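Sorbitol dehydrogenase (Gluconobacter oxydans, PDB 5ITG) probably oxidises D-sorbitol to L-sorbose with a nicotinamide cofactor, as a Rossmann-fold member of the mannitol dehydrogenase family. Local coordinates at residues L305-D319 / F361-A374. Sequence-based numbering, arbitrary orientation.
Sequences LCFPGILVGYENVDD and FSNKAMSDQTLRIA
Ala-374 sets its CB at the edge of the Phe-307 ring, near the ring plane and 3.8 Å from CE1; the same methyl presses tightly on Ile-310 CD1. Round the Phe-361 ring, which stacks on His-302, Leu-305 CD2 and Val-317 CG1 come in obliquely. The side chains of Asn-316 and Gln-369 lie alongside each other with amide planes nearly perpendicular (84°), and Gln-369 NE2 donates to Asn-316 OD1 at 3.0 Å, tilted from the carbonyl plane. In this mannitol dehydrogenase C-terminal domain, a Schellman motif at Gly-313 ends helix 288-312, and a single beta bridge follows, Asn-316 with Gln-369: Val-317 N donates to Asp-368 O and Thr-370 N to Glu-315 O (2.9 Å). Thr-370 OG1, between the backbone N and the carbonyl carbon (chi1 53°), donates to Tyr-314 O (2.8 Å), leaving CG2 against Cys-306 SG. The two oxygens of Asp-318 are approached out of plane, from opposite sides of the carboxylate: Ser-367 OG reaches OD1 at 2.7 Å, while Lys-364, bent at chi3 and chi4, curls NZ to within 2.6 Å of OD2. With an alanine here, Lys-364 would probably be left its long, weak pairing with Glu-322, and Ser-367 OG would lose its carboxylate acceptor.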
loop_
_atom_site.group_PDB
_atom_site.type_symbol
_atom_site.label_atom_id
_atom_site.label_comp_id
_atom_site.label_asym_id
_atom_site.label_seq_id
_atom_site.Cartn_x
_atom_site.Cartn_y
_atom_site.Cartn_z
ATOM N N LEU A 305 -5.026 17.624 -5.802
ATOM C CA LEU A 305 -6.461 17.783 -5.616
ATOM C C LEU A 305 -6.770 18.322 -4.216
ATOM O O LEU A 305 -7.517 19.292 -4.050
ATOM C CB LEU A 305 -7.170 16.434 -5.777
ATOM C CG LEU A 305 -8.680 16.438 -5.504
ATOM C CD1 LEU A 305 -9.405 17.165 -6.640
ATOM C CD2 LEU A 305 -9.196 15.015 -5.388
ATOM N N CYS A 306 -6.176 17.696 -3.205
ATOM C CA CYS A 306 -6.471 18.069 -1.827
ATOM C C CYS A 306 -5.915 19.366 -1.273
ATOM O O CYS A 306 -6.551 19.965 -0.414
ATOM C CB CYS A 306 -6.129 16.906 -0.894
ATOM S SG CYS A 306 -7.206 15.455 -1.148
ATOM N N PHE A 307 -4.756 19.822 -1.740
ATOM C CA PHE A 307 -4.233 21.076 -1.218
ATOM C C PHE A 307 -5.198 22.225 -1.555
ATOM O O PHE A 307 -5.595 22.991 -0.668
ATOM C CB PHE A 307 -2.821 21.369 -1.758
ATOM C CG PHE A 307 -1.743 20.441 -1.226
ATOM C CD1 PHE A 307 -1.879 19.816 0.013
ATOM C CD2 PHE A 307 -0.559 20.249 -1.937
ATOM C CE1 PHE A 307 -0.859 19.018 0.537
ATOM C CE2 PHE A 307 0.475 19.447 -1.415
ATOM C CZ PHE A 307 0.322 18.834 -0.181
ATOM N N PRO A 308 -5.588 22.373 -2.834
ATOM C CA PRO A 308 -6.517 23.473 -3.108
ATOM C C PRO A 308 -7.933 23.159 -2.609
ATOM O O PRO A 308 -8.707 24.070 -2.289
ATOM C CB PRO A 308 -6.431 23.635 -4.629
ATOM C CG PRO A 308 -6.062 22.268 -5.108
ATOM C CD PRO A 308 -5.058 21.805 -4.087
ATOM N N GLY A 309 -8.263 21.872 -2.530
ATOM C CA GLY A 309 -9.575 21.469 -2.049
ATOM C C GLY A 309 -9.821 21.887 -0.600
ATOM O O GLY A 309 -10.946 22.237 -0.223
ATOM N N ILE A 310 -8.768 21.841 0.213
ATOM C CA ILE A 310 -8.856 22.230 1.616
ATOM C C ILE A 310 -9.117 23.741 1.690
ATOM O O ILE A 310 -9.879 24.211 2.539
ATOM C CB ILE A 310 -7.544 21.884 2.380
ATOM C CG1 ILE A 310 -7.373 20.365 2.458
ATOM C CG2 ILE A 310 -7.576 22.490 3.788
ATOM C CD1 ILE A 310 -6.016 19.909 3.004
ATOM N N LEU A 311 -8.494 24.502 0.793
ATOM C CA LEU A 311 -8.699 25.948 0.770
ATOM C C LEU A 311 -10.148 26.272 0.385
ATOM O O LEU A 311 -10.734 27.221 0.901
ATOM C CB LEU A 311 -7.737 26.616 -0.221
ATOM C CG LEU A 311 -6.281 26.721 0.243
ATOM C CD1 LEU A 311 -5.379 27.162 -0.904
ATOM C CD2 LEU A 311 -6.205 27.699 1.405
ATOM N N VAL A 312 -10.719 25.489 -0.525
ATOM C CA VAL A 312 -12.105 25.707 -0.936
ATOM C C VAL A 312 -13.023 25.340 0.227
ATOM O O VAL A 312 -14.106 25.897 0.374
ATOM C CB VAL A 312 -12.482 24.854 -2.171
ATOM C CG1 VAL A 312 -13.978 24.986 -2.465
ATOM C CG2 VAL A 312 -11.687 25.304 -3.375
ATOM N N GLY A 313 -12.583 24.406 1.063
ATOM C CA GLY A 313 -13.396 24.023 2.203
ATOM C C GLY A 313 -13.983 22.633 2.109
ATOM O O GLY A 313 -14.952 22.314 2.796
ATOM N N TYR A 314 -13.406 21.796 1.255
ATOM C CA TYR A 314 -13.886 20.431 1.102
ATOM C C TYR A 314 -13.289 19.535 2.176
ATOM O O TYR A 314 -12.078 19.533 2.392
ATOM C CB TYR A 314 -13.519 19.895 -0.286
ATOM C CG TYR A 314 -14.312 20.527 -1.397
ATOM C CD1 TYR A 314 -15.708 20.480 -1.393
ATOM C CD2 TYR A 314 -13.671 21.168 -2.463
ATOM C CE1 TYR A 314 -16.448 21.054 -2.424
ATOM C CE2 TYR A 314 -14.395 21.743 -3.490
ATOM C CZ TYR A 314 -15.785 21.682 -3.464
ATOM O OH TYR A 314 -16.509 22.238 -4.483
ATOM N N GLU A 315 -14.142 18.766 2.840
ATOM C CA GLU A 315 -13.696 17.874 3.901
ATOM C C GLU A 315 -13.214 16.514 3.404
ATOM O O GLU A 315 -12.308 15.922 3.986
ATOM C CB GLU A 315 -14.825 17.655 4.911
ATOM C CG GLU A 315 -14.442 16.721 6.046
ATOM C CD GLU A 315 -15.598 16.437 6.984
ATOM O OE1 GLU A 315 -16.159 17.405 7.542
ATOM O OE2 GLU A 315 -15.944 15.248 7.161
ATOM N N ASN A 316 -13.823 16.008 2.339
ATOM C CA ASN A 316 -13.433 14.707 1.824
ATOM C C ASN A 316 -12.997 14.752 0.373
ATOM O O ASN A 316 -13.394 15.638 -0.390
ATOM C CB ASN A 316 -14.585 13.716 1.974
ATOM C CG ASN A 316 -15.021 13.549 3.412
ATOM O OD1 ASN A 316 -14.199 13.337 4.301
ATOM N ND2 ASN A 316 -16.325 13.638 3.647
ATOM N N VAL A 317 -12.190 13.770 -0.008
ATOM C CA VAL A 317 -11.684 13.696 -1.367
ATOM C C VAL A 317 -12.805 13.632 -2.402
ATOM O O VAL A 317 -12.736 14.305 -3.428
ATOM C CB VAL A 317 -10.763 12.465 -1.554
ATOM C CG1 VAL A 317 -10.286 12.385 -2.999
ATOM C CG2 VAL A 317 -9.558 12.568 -0.617
ATOM N N ASP A 318 -13.833 12.832 -2.135
ATOM C CA ASP A 318 -14.919 12.693 -3.094
ATOM C C ASP A 318 -15.700 13.984 -3.317
ATOM O O ASP A 318 -16.315 14.155 -4.365
ATOM C CB ASP A 318 -15.843 11.529 -2.698
ATOM C CG ASP A 318 -16.710 11.831 -1.489
ATOM O OD1 ASP A 318 -16.235 12.485 -0.540
ATOM O OD2 ASP A 318 -17.875 11.385 -1.487
ATOM N N ASP A 319 -15.670 14.896 -2.346
ATOM C CA ASP A 319 -16.350 16.186 -2.501
ATOM C C ASP A 319 -15.480 17.061 -3.406
ATOM O O ASP A 319 -15.979 17.798 -4.263
ATOM C CB ASP A 319 -16.497 16.922 -1.165
ATOM C CG ASP A 319 -17.199 16.101 -0.101
ATOM O OD1 ASP A 319 -18.296 15.570 -0.366
ATOM O OD2 ASP A 319 -16.643 16.002 1.015
ATOM N N PHE A 361 -10.881 8.319 -7.038
ATOM C CA PHE A 361 -11.087 9.438 -6.126
ATOM C C PHE A 361 -12.584 9.741 -5.985
ATOM O O PHE A 361 -13.011 10.319 -4.989
ATOM C CB PHE A 361 -10.350 10.699 -6.621
ATOM C CG PHE A 361 -8.835 10.615 -6.546
ATOM C CD1 PHE A 361 -8.199 9.574 -5.870
ATOM C CD2 PHE A 361 -8.048 11.602 -7.141
ATOM C CE1 PHE A 361 -6.794 9.519 -5.787
ATOM C CE2 PHE A 361 -6.644 11.558 -7.066
ATOM C CZ PHE A 361 -6.020 10.516 -6.386
ATOM N N SER A 362 -13.377 9.355 -6.984
ATOM C CA SER A 362 -14.824 9.583 -6.940
ATOM C C SER A 362 -15.588 8.479 -6.193
ATOM O O SER A 362 -16.811 8.565 -6.047
ATOM C CB SER A 362 -15.394 9.687 -8.353
ATOM O OG SER A 362 -15.532 8.394 -8.932
ATOM N N ASN A 363 -14.882 7.446 -5.726
ATOM C CA ASN A 363 -15.536 6.342 -5.005
ATOM C C ASN A 363 -15.939 6.847 -3.623
ATOM O O ASN A 363 -15.109 6.919 -2.723
ATOM C CB ASN A 363 -14.578 5.144 -4.860
ATOM C CG ASN A 363 -15.299 3.850 -4.489
ATOM O OD1 ASN A 363 -16.265 3.859 -3.719
ATOM N ND2 ASN A 363 -14.822 2.726 -5.027
ATOM N N LYS A 364 -17.209 7.198 -3.449
ATOM C CA LYS A 364 -17.663 7.717 -2.164
ATOM C C LYS A 364 -17.424 6.783 -0.972
ATOM O O LYS A 364 -17.080 7.241 0.122
ATOM C CB LYS A 364 -19.145 8.121 -2.250
ATOM C CG LYS A 364 -19.406 9.208 -3.289
ATOM C CD LYS A 364 -20.822 9.774 -3.199
ATOM C CE LYS A 364 -20.994 10.700 -1.995
ATOM N NZ LYS A 364 -20.282 12.006 -2.159
ATOM N N ALA A 365 -17.582 5.480 -1.172
ATOM C CA ALA A 365 -17.370 4.534 -0.075
ATOM C C ALA A 365 -15.924 4.540 0.433
ATOM O O ALA A 365 -15.670 4.236 1.596
ATOM C CB ALA A 365 -17.757 3.124 -0.521
HETATM N N MSE A 366 -14.985 4.890 -0.441
HETATM C CA MSE A 366 -13.561 4.909 -0.095
HETATM C C MSE A 366 -13.059 6.264 0.374
HETATM O O MSE A 366 -12.062 6.349 1.086
HETATM C CB MSE A 366 -12.714 4.494 -1.302
HETATM C CG MSE A 366 -13.005 3.110 -1.847
HETATM SE SE MSE A 366 -12.648 1.733 -0.553
HETATM C CE MSE A 366 -14.451 1.105 -0.287
ATOM N N SER A 367 -13.747 7.319 -0.043
ATOM C CA SER A 367 -13.361 8.683 0.293
ATOM C C SER A 367 -12.717 8.892 1.662
ATOM O O SER A 367 -13.247 8.497 2.696
ATOM C CB SER A 367 -14.558 9.621 0.151
ATOM O OG SER A 367 -14.131 10.966 0.260
ATOM N N ASP A 368 -11.557 9.533 1.639
ATOM C CA ASP A 368 -10.809 9.837 2.839
ATOM C C ASP A 368 -10.932 11.339 3.054
ATOM O O ASP A 368 -11.520 12.038 2.227
ATOM C CB ASP A 368 -9.346 9.427 2.644
ATOM C CG ASP A 368 -8.493 9.687 3.873
ATOM O OD1 ASP A 368 -8.965 9.425 5.000
ATOM O OD2 ASP A 368 -7.341 10.137 3.712
ATOM N N GLN A 369 -10.399 11.834 4.167
ATOM C CA GLN A 369 -10.458 13.260 4.449
ATOM C C GLN A 369 -9.320 13.984 3.743
ATOM O O GLN A 369 -8.199 13.484 3.675
ATOM C CB GLN A 369 -10.375 13.516 5.956
ATOM C CG GLN A 369 -11.613 13.089 6.742
ATOM C CD GLN A 369 -11.874 11.602 6.646
ATOM O OE1 GLN A 369 -11.012 10.785 6.984
ATOM N NE2 GLN A 369 -13.071 11.236 6.187
ATOM N N THR A 370 -9.619 15.164 3.216
ATOM C CA THR A 370 -8.624 15.965 2.521
ATOM C C THR A 370 -7.472 16.328 3.452
ATOM O O THR A 370 -6.307 16.263 3.066
ATOM C CB THR A 370 -9.249 17.252 1.979
ATOM O OG1 THR A 370 -9.930 17.933 3.041
ATOM C CG2 THR A 370 -10.238 16.929 0.865
ATOM N N LEU A 371 -7.793 16.709 4.685
ATOM C CA LEU A 371 -6.746 17.069 5.634
ATOM C C LEU A 371 -5.818 15.890 5.902
ATOM O O LEU A 371 -4.621 16.072 6.126
ATOM C CB LEU A 371 -7.358 17.575 6.949
ATOM C CG LEU A 371 -7.718 19.066 6.945
ATOM C CD1 LEU A 371 -8.382 19.457 8.258
ATOM C CD2 LEU A 371 -6.448 19.886 6.733
ATOM N N ARG A 372 -6.365 14.680 5.864
ATOM C CA ARG A 372 -5.558 13.492 6.110
ATOM C C ARG A 372 -4.579 13.285 4.958
ATOM O O ARG A 372 -3.418 12.926 5.165
ATOM C CB ARG A 372 -6.453 12.261 6.258
ATOM C CG ARG A 372 -5.991 11.310 7.356
ATOM C CD ARG A 372 -6.708 9.973 7.278
ATOM N NE ARG A 372 -6.353 9.246 6.062
ATOM C CZ ARG A 372 -5.116 8.876 5.745
ATOM N NH1 ARG A 372 -4.106 9.161 6.561
ATOM N NH2 ARG A 372 -4.886 8.224 4.614
ATOM N N ILE A 373 -5.055 13.517 3.742
ATOM C CA ILE A 373 -4.218 13.373 2.557
ATOM C C ILE A 373 -3.095 14.406 2.603
ATOM O O ILE A 373 -1.979 14.148 2.153
ATOM C CB ILE A 373 -5.047 13.580 1.262
ATOM C CG1 ILE A 373 -6.116 12.488 1.158
ATOM C CG2 ILE A 373 -4.139 13.558 0.035
ATOM C CD1 ILE A 373 -5.564 11.072 1.159
ATOM N N ALA A 374 -3.393 15.569 3.177
ATOM C CA ALA A 374 -2.424 16.652 3.271
ATOM C C ALA A 374 -1.424 16.505 4.425
ATOM O O ALA A 374 -0.449 17.258 4.497
ATOM C CB ALA A 374 -3.157 17.985 3.386
HETATM O O HOH W 1 -10.665 17.112 5.957
#